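Long-range contacts in uncharacterized conserved protein (Idiomarina loihiensis, PDB 2QSD), which is of unknown function but belongs to the DUF1543 family and forms a two-chain assembly in the crystal: residues L12-G17 / H27-V32; L63-G68 / E160-Q165; D104-V109 / Q118-Q123. All coordinates share one frame; numbering follows the deposited sequence.

Contact 1: residues L12-G17 / H27-V32; sequences LVYVGG and HDIRFV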
ATOM      1  N   LEU A  12       9.677 -13.199   6.616  1.00 36.37           N
ATOM      2  CA  LEU A  12       9.153 -12.188   5.719  1.00 36.27           C
ATOM      3  C   LEU A  12       7.882 -11.640   6.362  1.00 41.44           C
ATOM      4  O   LEU A  12       6.929 -12.379   6.581  1.00 38.32           O
ATOM      5  CB  LEU A  12       8.967 -12.785   4.316  1.00 33.72           C
ATOM      6  CG  LEU A  12       7.844 -12.740   3.263  1.00 48.59           C
ATOM      7  CD1 LEU A  12       6.889 -11.570   3.300  1.00 51.06           C
ATOM      8  CD2 LEU A  12       8.476 -12.852   1.881  1.00 42.59           C
ATOM      9  N   VAL A  13       7.893 -10.351   6.695  1.00 44.01           N
ATOM     10  CA  VAL A  13       6.798  -9.727   7.439  1.00 37.03           C
ATOM     11  C   VAL A  13       6.094  -8.648   6.621  1.00 43.17           C
ATOM     12  O   VAL A  13       6.728  -7.879   5.898  1.00 48.81           O
ATOM     13  CB  VAL A  13       7.264  -9.140   8.809  1.00 40.03           C
ATOM     14  CG1 VAL A  13       7.824 -10.220   9.706  1.00 45.19           C
ATOM     15  CG2 VAL A  13       8.306  -8.071   8.633  1.00 47.70           C
ATOM     16  N   TYR A  14       4.775  -8.609   6.731  1.00 42.34           N
ATOM     17  CA  TYR A  14       3.966  -7.617   6.043  1.00 41.80           C
ATOM     18  C   TYR A  14       3.480  -6.659   7.114  1.00 42.20           C
ATOM     19  O   TYR A  14       2.730  -7.038   8.013  1.00 40.30           O
ATOM     20  CB  TYR A  14       2.803  -8.315   5.352  1.00 44.40           C
ATOM     21  CG  TYR A  14       1.904  -7.460   4.487  1.00 46.52           C
ATOM     22  CD1 TYR A  14       2.383  -6.850   3.325  1.00 48.23           C
ATOM     23  CD2 TYR A  14       0.550  -7.312   4.800  1.00 56.08           C
ATOM     24  CE1 TYR A  14       1.550  -6.080   2.513  1.00 48.69           C
ATOM     25  CE2 TYR A  14      -0.300  -6.545   3.993  1.00 51.86           C
ATOM     26  CZ  TYR A  14       0.208  -5.934   2.855  1.00 50.52           C
ATOM     27  OH  TYR A  14      -0.621  -5.180   2.062  1.00 49.19           O
ATOM     28  N   VAL A  15       3.954  -5.423   7.049  1.00 37.28           N
ATOM     29  CA  VAL A  15       3.658  -4.455   8.095  1.00 34.95           C
ATOM     30  C   VAL A  15       2.872  -3.285   7.539  1.00 39.75           C
ATOM     31  O   VAL A  15       2.896  -3.028   6.335  1.00 47.58           O
ATOM     32  CB  VAL A  15       4.933  -3.972   8.811  1.00 37.32           C
ATOM     33  CG1 VAL A  15       5.558  -5.113   9.577  1.00 32.89           C
ATOM     34  CG2 VAL A  15       5.941  -3.400   7.817  1.00 35.46           C
ATOM     35  N   GLY A  16       2.169  -2.587   8.423  1.00 43.01           N
ATOM     36  CA  GLY A  16       1.303  -1.485   8.030  1.00 32.93           C
ATOM     37  C   GLY A  16       1.388  -0.309   8.977  1.00 39.55           C
ATOM     38  O   GLY A  16       1.761  -0.450  10.148  1.00 38.70           O
ATOM     39  N   GLY A  17       1.031   0.859   8.464  1.00 35.49           N
ATOM     40  CA  GLY A  17       1.075   2.074   9.251  1.00 37.96           C
ATOM     41  C   GLY A  17       0.934   3.303   8.383  1.00 39.88           C
ATOM     42  O   GLY A  17       0.525   3.220   7.220  1.00 32.43           O
ATOM     43  N   HIS A  27       1.524  -0.076   3.294  1.00 36.37           N
ATOM     44  CA  HIS A  27       2.074  -1.374   3.669  1.00 36.25           C
ATOM     45  C   HIS A  27       3.405  -1.648   2.973  1.00 35.96           C
ATOM     46  O   HIS A  27       3.583  -1.290   1.817  1.00 38.38           O
ATOM     47  CB  HIS A  27       1.080  -2.486   3.328  1.00 31.68           C
ATOM     48  CG  HIS A  27      -0.215  -2.384   4.068  1.00 47.17           C
ATOM     49  ND1 HIS A  27      -1.248  -1.573   3.649  1.00 52.66           N
ATOM     50  CD2 HIS A  27      -0.638  -2.978   5.209  1.00 41.94           C
ATOM     51  CE1 HIS A  27      -2.253  -1.674   4.499  1.00 57.51           C
ATOM     52  NE2 HIS A  27      -1.908  -2.518   5.455  1.00 57.45           N
ATOM     53  N   ASP A  28       4.320  -2.302   3.679  1.00 29.06           N
ATOM     54  CA  ASP A  28       5.593  -2.727   3.103  1.00 37.62           C
ATOM     55  C   ASP A  28       5.935  -4.154   3.552  1.00 36.87           C
ATOM     56  O   ASP A  28       5.432  -4.627   4.572  1.00 33.89           O
ATOM     57  CB  ASP A  28       6.719  -1.754   3.502  1.00 37.82           C
ATOM     58  CG  ASP A  28       7.983  -1.924   2.662  1.00 40.91           C
ATOM     59  OD1 ASP A  28       7.880  -2.437   1.530  1.00 47.38           O
ATOM     60  OD2 ASP A  28       9.080  -1.541   3.128  1.00 42.61           O
ATOM     61  N   ILE A  29       6.780  -4.825   2.772  1.00 39.16           N
ATOM     62  CA  ILE A  29       7.322  -6.134   3.107  1.00 36.90           C
ATOM     63  C   ILE A  29       8.749  -5.965   3.616  1.00 43.91           C
ATOM     64  O   ILE A  29       9.585  -5.367   2.934  1.00 49.27           O
ATOM     65  CB  ILE A  29       7.320  -7.055   1.871  1.00 46.81           C
ATOM     66  CG1 ILE A  29       5.887  -7.440   1.483  1.00 39.98           C
ATOM     67  CG2 ILE A  29       8.186  -8.296   2.091  1.00 47.89           C
ATOM     68  CD1 ILE A  29       5.285  -8.492   2.363  1.00 58.60           C
ATOM     69  N   ARG A  30       9.018  -6.468   4.820  1.00 39.99           N
ATOM     70  CA  ARG A  30      10.375  -6.467   5.370  1.00 38.27           C
ATOM     71  C   ARG A  30      10.915  -7.893   5.530  1.00 41.21           C
ATOM     72  O   ARG A  30      10.159  -8.834   5.797  1.00 39.05           O
ATOM     73  CB  ARG A  30      10.435  -5.749   6.727  1.00 32.89           C
ATOM     74  CG  ARG A  30       9.805  -4.356   6.798  1.00 41.67           C
ATOM     75  CD  ARG A  30      10.344  -3.393   5.740  1.00 45.31           C
ATOM     76  NE  ARG A  30      11.780  -3.161   5.854  1.00 44.79           N
ATOM     77  CZ  ARG A  30      12.507  -2.498   4.957  1.00 47.46           C
ATOM     78  NH1 ARG A  30      11.940  -1.986   3.869  1.00 40.41           N
ATOM     79  NH2 ARG A  30      13.808  -2.349   5.145  1.00 38.41           N
ATOM     80  N   PHE A  31      12.227  -8.039   5.364  1.00 37.52           N
ATOM     81  CA  PHE A  31      12.921  -9.271   5.698  1.00 36.48           C
ATOM     82  C   PHE A  31      13.689  -9.043   6.983  1.00 39.60           C
ATOM     83  O   PHE A  31      14.421  -8.063   7.098  1.00 44.30           O
ATOM     84  CB  PHE A  31      13.862  -9.692   4.569  1.00 40.83           C
ATOM     85  CG  PHE A  31      13.147 -10.182   3.344  1.00 47.13           C
ATOM     86  CD1 PHE A  31      12.788  -9.294   2.327  1.00 39.32           C
ATOM     87  CD2 PHE A  31      12.816 -11.533   3.211  1.00 45.64           C
ATOM     88  CE1 PHE A  31      12.111  -9.746   1.193  1.00 44.77           C
ATOM     89  CE2 PHE A  31      12.144 -11.998   2.080  1.00 47.08           C
ATOM     90  CZ  PHE A  31      11.792 -11.104   1.069  1.00 50.42           C
ATOM     91  N   VAL A  32      13.502  -9.934   7.955  1.00 37.20           N
ATOM     92  CA  VAL A  32      14.128  -9.800   9.274  1.00 38.13           C
ATOM     93  C   VAL A  32      14.626 -11.152   9.789  1.00 42.73           C
ATOM     94  O   VAL A  32      14.086 -12.198   9.419  1.00 39.27           O
ATOM     95  CB  VAL A  32      13.175  -9.169  10.329  1.00 35.81           C
ATOM     96  CG1 VAL A  32      13.025  -7.668  10.107  1.00 36.78           C
ATOM     97  CG2 VAL A  32      11.805  -9.862  10.335  1.00 35.04           C
TER

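Contact 2: residues L63-G68 / E160-Q165; sequences LHHVDG and EFDGEQ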
ATOM      1  N   LEU A  63      10.466 -18.184   6.483  1.00 38.76           N
ATOM      2  CA  LEU A  63      10.925 -18.651   5.175  1.00 44.20           C
ATOM      3  C   LEU A  63      12.131 -19.572   5.349  1.00 40.82           C
ATOM      4  O   LEU A  63      13.194 -19.114   5.766  1.00 39.31           O
ATOM      5  CB  LEU A  63      11.338 -17.447   4.326  1.00 42.61           C
ATOM      6  CG  LEU A  63      10.694 -17.143   2.975  1.00 50.24           C
ATOM      7  CD1 LEU A  63      11.673 -16.330   2.140  1.00 46.15           C
ATOM      8  CD2 LEU A  63      10.234 -18.384   2.213  1.00 43.40           C
ATOM      9  N   HIS A  64      11.974 -20.860   5.040  1.00 42.80           N
ATOM     10  CA  HIS A  64      13.075 -21.827   5.198  1.00 37.21           C
ATOM     11  C   HIS A  64      13.485 -22.531   3.905  1.00 44.24           C
ATOM     12  O   HIS A  64      14.616 -23.026   3.790  1.00 41.81           O
ATOM     13  CB  HIS A  64      12.781 -22.852   6.301  1.00 35.52           C
ATOM     14  CG  HIS A  64      11.419 -23.468   6.220  1.00 43.93           C
ATOM     15  ND1 HIS A  64      11.080 -24.411   5.273  1.00 47.29           N
ATOM     16  CD2 HIS A  64      10.312 -23.286   6.979  1.00 44.00           C
ATOM     17  CE1 HIS A  64       9.820 -24.772   5.441  1.00 37.33           C
ATOM     18  NE2 HIS A  64       9.331 -24.101   6.469  1.00 45.64           N
ATOM     19  N   HIS A  65      12.576 -22.564   2.934  1.00 42.37           N
ATOM     20  CA  HIS A  65      12.847 -23.189   1.647  1.00 39.11           C
ATOM     21  C   HIS A  65      12.244 -22.390   0.510  1.00 43.26           C
ATOM     22  O   HIS A  65      11.106 -21.927   0.618  1.00 42.20           O
ATOM     23  CB  HIS A  65      12.297 -24.615   1.611  1.00 40.13           C
ATOM     24  CG  HIS A  65      13.160 -25.610   2.315  1.00 44.70           C
ATOM     25  ND1 HIS A  65      13.011 -25.914   3.651  1.00 43.86           N
ATOM     26  CD2 HIS A  65      14.184 -26.372   1.869  1.00 44.35           C
ATOM     27  CE1 HIS A  65      13.908 -26.820   3.998  1.00 47.17           C
ATOM     28  NE2 HIS A  65      14.631 -27.117   2.934  1.00 40.60           N
ATOM     29  N   VAL A  66      13.024 -22.214  -0.562  1.00 40.40           N
ATOM     30  CA  VAL A  66      12.567 -21.579  -1.807  1.00 44.46           C
ATOM     31  C   VAL A  66      13.102 -22.370  -3.016  1.00 48.31           C
ATOM     32  O   VAL A  66      14.316 -22.558  -3.147  1.00 52.81           O
ATOM     33  CB  VAL A  66      13.027 -20.085  -1.932  1.00 42.43           C
ATOM     34  CG1 VAL A  66      12.580 -19.488  -3.272  1.00 38.50           C
ATOM     35  CG2 VAL A  66      12.488 -19.231  -0.803  1.00 38.51           C
ATOM     36  N   ASP A  67      12.192 -22.832  -3.877  1.00 46.73           N
ATOM     37  CA  ASP A  67      12.523 -23.533  -5.137  1.00 52.27           C
ATOM     38  C   ASP A  67      13.493 -24.717  -4.986  1.00 49.45           C
ATOM     39  O   ASP A  67      14.385 -24.913  -5.813  1.00 52.57           O
ATOM     40  CB  ASP A  67      13.047 -22.551  -6.203  1.00 54.64           C
ATOM     41  CG  ASP A  67      12.024 -21.500  -6.606  1.00 64.27           C
ATOM     42  OD1 ASP A  67      10.802 -21.751  -6.495  1.00 67.41           O
ATOM     43  OD2 ASP A  67      12.454 -20.414  -7.055  1.00 65.85           O
ATOM     44  N   GLY A  68      13.323 -25.487  -3.915  1.00 42.59           N
ATOM     45  CA  GLY A  68      14.172 -26.639  -3.660  1.00 37.90           C
ATOM     46  C   GLY A  68      15.422 -26.348  -2.849  1.00 43.01           C
ATOM     47  O   GLY A  68      16.177 -27.271  -2.529  1.00 44.82           O
ATOM     48  N   GLU A 160      21.230 -24.023   0.005  1.00 48.73           N
ATOM     49  CA  GLU A 160      21.624 -25.421  -0.173  1.00 46.15           C
ATOM     50  C   GLU A 160      20.464 -26.212  -0.781  1.00 47.31           C
ATOM     51  O   GLU A 160      19.396 -26.302  -0.181  1.00 47.27           O
ATOM     52  CB  GLU A 160      22.021 -26.028   1.174  1.00 48.18           C
ATOM     53  CG  GLU A 160      22.403 -27.506   1.120  1.00 55.65           C
ATOM     54  CD  GLU A 160      22.072 -28.263   2.401  1.00 55.52           C
ATOM     55  OE1 GLU A 160      22.329 -29.485   2.454  1.00 54.43           O
ATOM     56  OE2 GLU A 160      21.542 -27.650   3.352  1.00 56.85           O
ATOM     57  N   PHE A 161      20.672 -26.782  -1.967  1.00 40.96           N
ATOM     58  CA  PHE A 161      19.653 -27.596  -2.618  1.00 36.32           C
ATOM     59  C   PHE A 161      19.373 -28.895  -1.851  1.00 41.33           C
ATOM     60  O   PHE A 161      20.280 -29.692  -1.628  1.00 47.64           O
ATOM     61  CB  PHE A 161      20.054 -27.905  -4.062  1.00 38.99           C
ATOM     62  CG  PHE A 161      19.008 -28.667  -4.839  1.00 48.38           C
ATOM     63  CD1 PHE A 161      17.954 -27.998  -5.449  1.00 47.65           C
ATOM     64  CD2 PHE A 161      19.085 -30.055  -4.969  1.00 50.53           C
ATOM     65  CE1 PHE A 161      16.981 -28.697  -6.172  1.00 50.34           C
ATOM     66  CE2 PHE A 161      18.119 -30.762  -5.682  1.00 49.47           C
ATOM     67  CZ  PHE A 161      17.064 -30.078  -6.290  1.00 46.40           C
ATOM     68  N   ASP A 162      18.116 -29.089  -1.446  1.00 37.02           N
ATOM     69  CA  ASP A 162      17.684 -30.349  -0.835  1.00 38.43           C
ATOM     70  C   ASP A 162      16.359 -30.889  -1.393  1.00 36.80           C
ATOM     71  O   ASP A 162      15.883 -31.939  -0.964  1.00 45.88           O
ATOM     72  CB  ASP A 162      17.647 -30.252   0.702  1.00 33.15           C
ATOM     73  CG  ASP A 162      16.611 -29.254   1.225  1.00 50.78           C
ATOM     74  OD1 ASP A 162      15.828 -28.681   0.434  1.00 45.36           O
ATOM     75  OD2 ASP A 162      16.581 -29.045   2.460  1.00 51.25           O
ATOM     76  N   GLY A 163      15.762 -30.152  -2.328  1.00 39.40           N
ATOM     77  CA  GLY A 163      14.511 -30.565  -2.964  1.00 41.48           C
ATOM     78  C   GLY A 163      13.203 -30.263  -2.233  1.00 46.14           C
ATOM     79  O   GLY A 163      12.121 -30.480  -2.790  1.00 50.55           O
ATOM     80  N   GLU A 164      13.286 -29.768  -0.999  1.00 43.86           N
ATOM     81  CA  GLU A 164      12.087 -29.428  -0.231  1.00 48.76           C
ATOM     82  C   GLU A 164      11.405 -28.173  -0.766  1.00 51.03           C
ATOM     83  O   GLU A 164      12.060 -27.204  -1.158  1.00 46.03           O
ATOM     84  CB  GLU A 164      12.413 -29.229   1.245  1.00 49.07           C
ATOM     85  CG  GLU A 164      12.358 -30.477   2.103  1.00 69.85           C
ATOM     86  CD  GLU A 164      12.358 -30.148   3.592  1.00 81.82           C
ATOM     87  OE1 GLU A 164      11.489 -29.357   4.038  1.00 70.22           O
ATOM     88  OE2 GLU A 164      13.228 -30.682   4.314  1.00 82.10           O
ATOM     89  N   GLN A 165      10.080 -28.211  -0.781  1.00 53.16           N
ATOM     90  CA  GLN A 165       9.282 -27.072  -1.207  1.00 56.56           C
ATOM     91  C   GLN A 165       8.601 -26.440   0.007  1.00 54.43           C
ATOM     92  O   GLN A 165       8.447 -27.081   1.055  1.00 51.34           O
ATOM     93  CB  GLN A 165       8.244 -27.495  -2.253  1.00 59.97           C
ATOM     94  CG  GLN A 165       8.823 -28.033  -3.564  1.00 62.15           C
ATOM     95  CD  GLN A 165       9.484 -26.963  -4.424  1.00 78.59           C
ATOM     96  OE1 GLN A 165      10.653 -27.079  -4.780  1.00 86.31           O
ATOM     97  NE2 GLN A 165       8.735 -25.924  -4.769  1.00 82.57           N
TER

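Contact 3: residues D104-V109 / Q118-Q123; sequences DFTVVV and QLARAQ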
ATOM      1  N   ASP A 104       0.781 -10.494  -4.999  1.00 95.22           N
ATOM      2  CA  ASP A 104       1.451  -9.365  -5.655  1.00 93.69           C
ATOM      3  C   ASP A 104       2.986  -9.463  -5.722  1.00 89.72           C
ATOM      4  O   ASP A 104       3.639  -8.577  -6.283  1.00 90.57           O
ATOM      5  CB  ASP A 104       1.022  -8.030  -5.017  1.00 98.35           C
ATOM      6  CG  ASP A 104       1.312  -7.964  -3.519  1.00110.38           C
ATOM      7  OD1 ASP A 104       0.785  -8.809  -2.760  1.00120.94           O
ATOM      8  OD2 ASP A 104       2.053  -7.050  -3.096  1.00110.26           O
ATOM      9  N   PHE A 105       3.555 -10.524  -5.149  1.00 82.48           N
ATOM     10  CA  PHE A 105       5.006 -10.737  -5.172  1.00 73.48           C
ATOM     11  C   PHE A 105       5.383 -12.210  -5.075  1.00 70.60           C
ATOM     12  O   PHE A 105       4.529 -13.063  -4.817  1.00 70.93           O
ATOM     13  CB  PHE A 105       5.703  -9.944  -4.051  1.00 75.42           C
ATOM     14  CG  PHE A 105       5.358 -10.405  -2.661  1.00 76.52           C
ATOM     15  CD1 PHE A 105       4.378  -9.748  -1.928  1.00 80.62           C
ATOM     16  CD2 PHE A 105       6.020 -11.485  -2.078  1.00 75.66           C
ATOM     17  CE1 PHE A 105       4.057 -10.164  -0.647  1.00 76.21           C
ATOM     18  CE2 PHE A 105       5.704 -11.908  -0.804  1.00 78.78           C
ATOM     19  CZ  PHE A 105       4.727 -11.242  -0.084  1.00 74.82           C
ATOM     20  N   THR A 106       6.674 -12.487  -5.263  1.00 66.24           N
ATOM     21  CA  THR A 106       7.241 -13.815  -5.018  1.00 59.33           C
ATOM     22  C   THR A 106       8.710 -13.749  -4.585  1.00 54.30           C
ATOM     23  O   THR A 106       9.351 -12.697  -4.665  1.00 52.58           O
ATOM     24  CB  THR A 106       7.091 -14.755  -6.245  1.00 60.26           C
ATOM     25  OG1 THR A 106       7.407 -16.100  -5.862  1.00 60.31           O
ATOM     26  CG2 THR A 106       8.008 -14.332  -7.378  1.00 55.11           C
ATOM     27  N   VAL A 107       9.219 -14.881  -4.104  1.00 52.15           N
ATOM     28  CA  VAL A 107      10.639 -15.059  -3.838  1.00 46.95           C
ATOM     29  C   VAL A 107      11.124 -16.221  -4.698  1.00 49.25           C
ATOM     30  O   VAL A 107      10.478 -17.268  -4.753  1.00 56.03           O
ATOM     31  CB  VAL A 107      10.923 -15.326  -2.336  1.00 53.33           C
ATOM     32  CG1 VAL A 107      12.417 -15.517  -2.087  1.00 56.59           C
ATOM     33  CG2 VAL A 107      10.400 -14.174  -1.466  1.00 43.37           C
ATOM     34  N   VAL A 108      12.237 -16.017  -5.399  1.00 47.86           N
ATOM     35  CA  VAL A 108      12.828 -17.043  -6.268  1.00 45.93           C
ATOM     36  C   VAL A 108      14.332 -17.171  -6.037  1.00 50.09           C
ATOM     37  O   VAL A 108      14.957 -16.291  -5.437  1.00 51.40           O
ATOM     38  CB  VAL A 108      12.589 -16.768  -7.792  1.00 47.22           C
ATOM     39  CG1 VAL A 108      11.108 -16.869  -8.167  1.00 45.53           C
ATOM     40  CG2 VAL A 108      13.193 -15.424  -8.228  1.00 40.90           C
ATOM     41  N   VAL A 109      14.907 -18.268  -6.524  1.00 54.06           N
ATOM     42  CA  VAL A 109      16.352 -18.482  -6.475  1.00 54.08           C
ATOM     43  C   VAL A 109      16.932 -18.330  -7.882  1.00 57.90           C
ATOM     44  O   VAL A 109      16.509 -19.021  -8.814  1.00 61.18           O
ATOM     45  CB  VAL A 109      16.702 -19.864  -5.872  1.00 50.61           C
ATOM     46  CG1 VAL A 109      18.192 -20.154  -5.995  1.00 52.36           C
ATOM     47  CG2 VAL A 109      16.276 -19.924  -4.418  1.00 45.92           C
ATOM     48  N   GLN A 118      12.757 -13.065 -14.877  1.00 88.52           N
ATOM     49  CA  GLN A 118      12.244 -14.032 -15.851  1.00 93.70           C
ATOM     50  C   GLN A 118      11.514 -15.207 -15.202  1.00 88.56           C
ATOM     51  O   GLN A 118      10.414 -15.563 -15.627  1.00 84.29           O
ATOM     52  CB  GLN A 118      13.376 -14.551 -16.748  1.00 98.87           C
ATOM     53  CG  GLN A 118      13.813 -13.577 -17.841  1.00107.24           C
ATOM     54  CD  GLN A 118      14.867 -14.159 -18.773  1.00104.64           C
ATOM     55  OE1 GLN A 118      14.862 -15.355 -19.076  1.00110.40           O
ATOM     56  NE2 GLN A 118      15.772 -13.308 -19.241  1.00108.91           N
ATOM     57  N   LEU A 119      12.125 -15.789 -14.168  1.00 89.47           N
ATOM     58  CA  LEU A 119      11.550 -16.927 -13.438  1.00 86.69           C
ATOM     59  C   LEU A 119      10.285 -16.555 -12.679  1.00 83.73           C
ATOM     60  O   LEU A 119       9.372 -17.371 -12.546  1.00 79.29           O
ATOM     61  CB  LEU A 119      12.569 -17.519 -12.460  1.00 86.88           C
ATOM     62  CG  LEU A 119      13.754 -18.308 -13.019  1.00 90.46           C
ATOM     63  CD1 LEU A 119      14.883 -18.328 -12.002  1.00 89.35           C
ATOM     64  CD2 LEU A 119      13.346 -19.724 -13.422  1.00 97.32           C
ATOM     65  N   ALA A 120      10.244 -15.320 -12.183  1.00 88.20           N
ATOM     66  CA  ALA A 120       9.088 -14.805 -11.455  1.00 95.33           C
ATOM     67  C   ALA A 120       7.870 -14.617 -12.363  1.00 98.75           C
ATOM     68  O   ALA A 120       6.740 -14.889 -11.952  1.00 97.52           O
ATOM     69  CB  ALA A 120       9.446 -13.503 -10.763  1.00 92.50           C
ATOM     70  N   ARG A 121       8.120 -14.160 -13.591  1.00105.52           N
ATOM     71  CA  ARG A 121       7.077 -13.961 -14.601  1.00111.72           C
ATOM     72  C   ARG A 121       6.420 -15.279 -15.005  1.00113.11           C
ATOM     73  O   ARG A 121       5.197 -15.353 -15.155  1.00113.07           O
ATOM     74  CB  ARG A 121       7.663 -13.276 -15.844  1.00115.69           C
ATOM     75  CG  ARG A 121       7.883 -11.769 -15.713  1.00122.93           C
ATOM     76  CD  ARG A 121       8.896 -11.263 -16.743  1.00128.52           C
ATOM     77  NE  ARG A 121       9.124  -9.820 -16.638  1.00135.15           N
ATOM     78  CZ  ARG A 121      10.180  -9.178 -17.136  1.00134.70           C
ATOM     79  NH1 ARG A 121      11.137  -9.840 -17.777  1.00132.92           N
ATOM     80  NH2 ARG A 121      10.286  -7.864 -16.985  1.00132.53           N
ATOM     81  N   ALA A 122       7.243 -16.317 -15.146  1.00117.15           N
ATOM     82  CA  ALA A 122       6.821 -17.606 -15.690  1.00122.52           C
ATOM     83  C   ALA A 122       5.957 -18.457 -14.759  1.00126.76           C
ATOM     84  O   ALA A 122       5.265 -19.369 -15.221  1.00129.81           O
ATOM     85  CB  ALA A 122       8.039 -18.402 -16.152  1.00122.52           C
ATOM     86  N   GLN A 123       5.985 -18.166 -13.461  1.00131.33           N
ATOM     87  CA  GLN A 123       5.237 -18.975 -12.495  1.00135.56           C
ATOM     88  C   GLN A 123       3.811 -18.489 -12.193  1.00140.47           C
ATOM     89  O   GLN A 123       3.142 -19.038 -11.313  1.00139.63           O
ATOM     90  CB  GLN A 123       6.046 -19.220 -11.208  1.00136.61           C
ATOM     91  CG  GLN A 123       6.621 -17.982 -10.536  1.00134.08           C
ATOM     92  CD  GLN A 123       7.364 -18.311  -9.250  1.00130.16           C
ATOM     93  OE1 GLN A 123       7.016 -17.812  -8.179  1.00124.45           O
ATOM     94  NE2 GLN A 123       8.385 -19.158  -9.350  1.00119.96           N
TER

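Contact 1: residues L12-G17 / H27-V32
L12 to G16 and H27 to F31 pair as the two arms of an antiparallel beta hairpin, the short segments' axes at 147°. V13 and R30 form one hydrogen-bonded pair, with V13 N 2.9 Å from R30 O, and V15 and D28 the next, with V15 N 3.0 Å from D28 O, each with a return bond. On the face carrying L12, Y14, H27, I29 and F31, Y14 holds CG opposite the backbone N (chi1 -175°), carrying the ring to H27 and I29. The Y14 and H27 rings are close to parallel (9°) but displaced, with little overlap, and Y14 OH rests 3.4 Å from H27 CB. The I29 methyl CD1 meets the tyrosine ring's edge, 3.5 Å from Y14 CD1, and also lies 3.6 Å from L12 CD1. Cutting Y14 back to an alanine would probably strip I29 CD1 of the ring edge it touches and H27 CB of the phenol end beside it. Strand 9-17 is flanked on its other edge by strand 56-62, in a larger antiparallel sheet. The opposite face carries V13, whose CG2 packs 3.7 Å from R30 CB, and V15, which reaches I44 of helix 41-47. R30 bends back so that NH1 sits 3.0 Å from D28 OD2, a salt bridge in the guanidinium plane; both side chains also bond to the second subunit, R30 to G21 and D28 to N23 and I24.

Contact 2: residues L63-G68 / E160-Q165
One carbonyl oxygen, that of G68, accepts two consecutive backbone N-H groups: D162 N and G163 N each lie 2.9 Å from G68 O. D162 N comes in almost straight along the carbonyl, G163 N at a wider bend. The donors belong to an Asx turn following strand 155-161, in which D162 OD1 accepts the N-H of E164 from above the carboxylate plane, at 3.1 Å from E164 N. The other carboxylate oxygen turns to H65 on strand 65-66, at the far edge of the same four-stranded antiparallel sheet. H65 NE2 donates to the syn lone pair of D162 OD2 at 2.8 Å, nearly in the ring plane and fairly straight (166°). ND1, across the imidazole, is hydrogen-bonded to ND1 of H64, so both nitrogens of H65 are engaged and the ring's rotation is fixed. At the backbone angles of G68 a CB would run into the preceding carbonyl oxygen, and it would also crowd the F161 ring. E164 covers one face of the imidazole: its carboxylate stacks over the ring at 24°, and E164 CB makes a CH-pi contact, 3.6 Å from the centroid of the H65 ring.

Contact 3: residues D104-V109 / Q118-Q123
T106 OG1 stands opposite its own backbone N (chi1 -168°), while Q123 has CG tucked between backbone N and carbonyl carbon (chi1 52°) and runs out straight beyond it; these two settings send hydroxyl and amide at each other from opposite directions. The hydroxyl donates to the amide oxygen, with T106 OG1 2.9 Å from Q123 OE1, approaching somewhat out of the amide plane. The bond gives the buried hydroxyl an acceptor and orients the amide, with OE1 at T106 and NE2 beside V108. Q123 NE2 lies 3.7 Å from V108 CG1, a plain packing contact against the methyl. Q123 follows directly on helix 113-122, so its long side chain reaches back to the strand from beyond the last helical turn.

Beside this polar link the packing is apolar and small. The methyl branch of T106 meets the helix at A120, T106 CG2 being 3.8 Å from A120 CB, and the A120 methyl also touches V89 of the neighbouring strand 85-90. Further along, L119 points toward the strand, and its CD1 comes within 3.6 Å of V109 O. T106 and V108 thus present their side chains to the helix, whereas V107 turns the other way, toward V66 and L12. The axes of the short strand and helix segments approach to 8.7 Å and run at 127°, the chain having reversed between them. The helix packs on strands 105-110 and 85-90 of a three-stranded antiparallel sheet, forming a strand-turn-helix unit in which the helix folds back on the edge strand before it, a helix layer on an antiparallel sheet.

Contacts 1 and 3 are largely buried, whereas contact 2 lies partly at the surface, its centre about 15 Å from the centre of the chain. Each belongs to a different antiparallel sheet: contact 1 pairs two strands through backbone bonds, contact 2 joins a turn to a strand edge through histidine and carboxylate chemistry, and contact 3 sets a helix on a sheet with one side-chain hydrogen bond and methyl packing. The strand of contact 3 links the others: F105 packs on I29 and L12 of contact 1, and V107 and V109 meet V66 of contact 2. Along the chain, contact 3 is nested within the loop closed by contact 2, while contact 1 closes beforehand and alone reaches the second subunit.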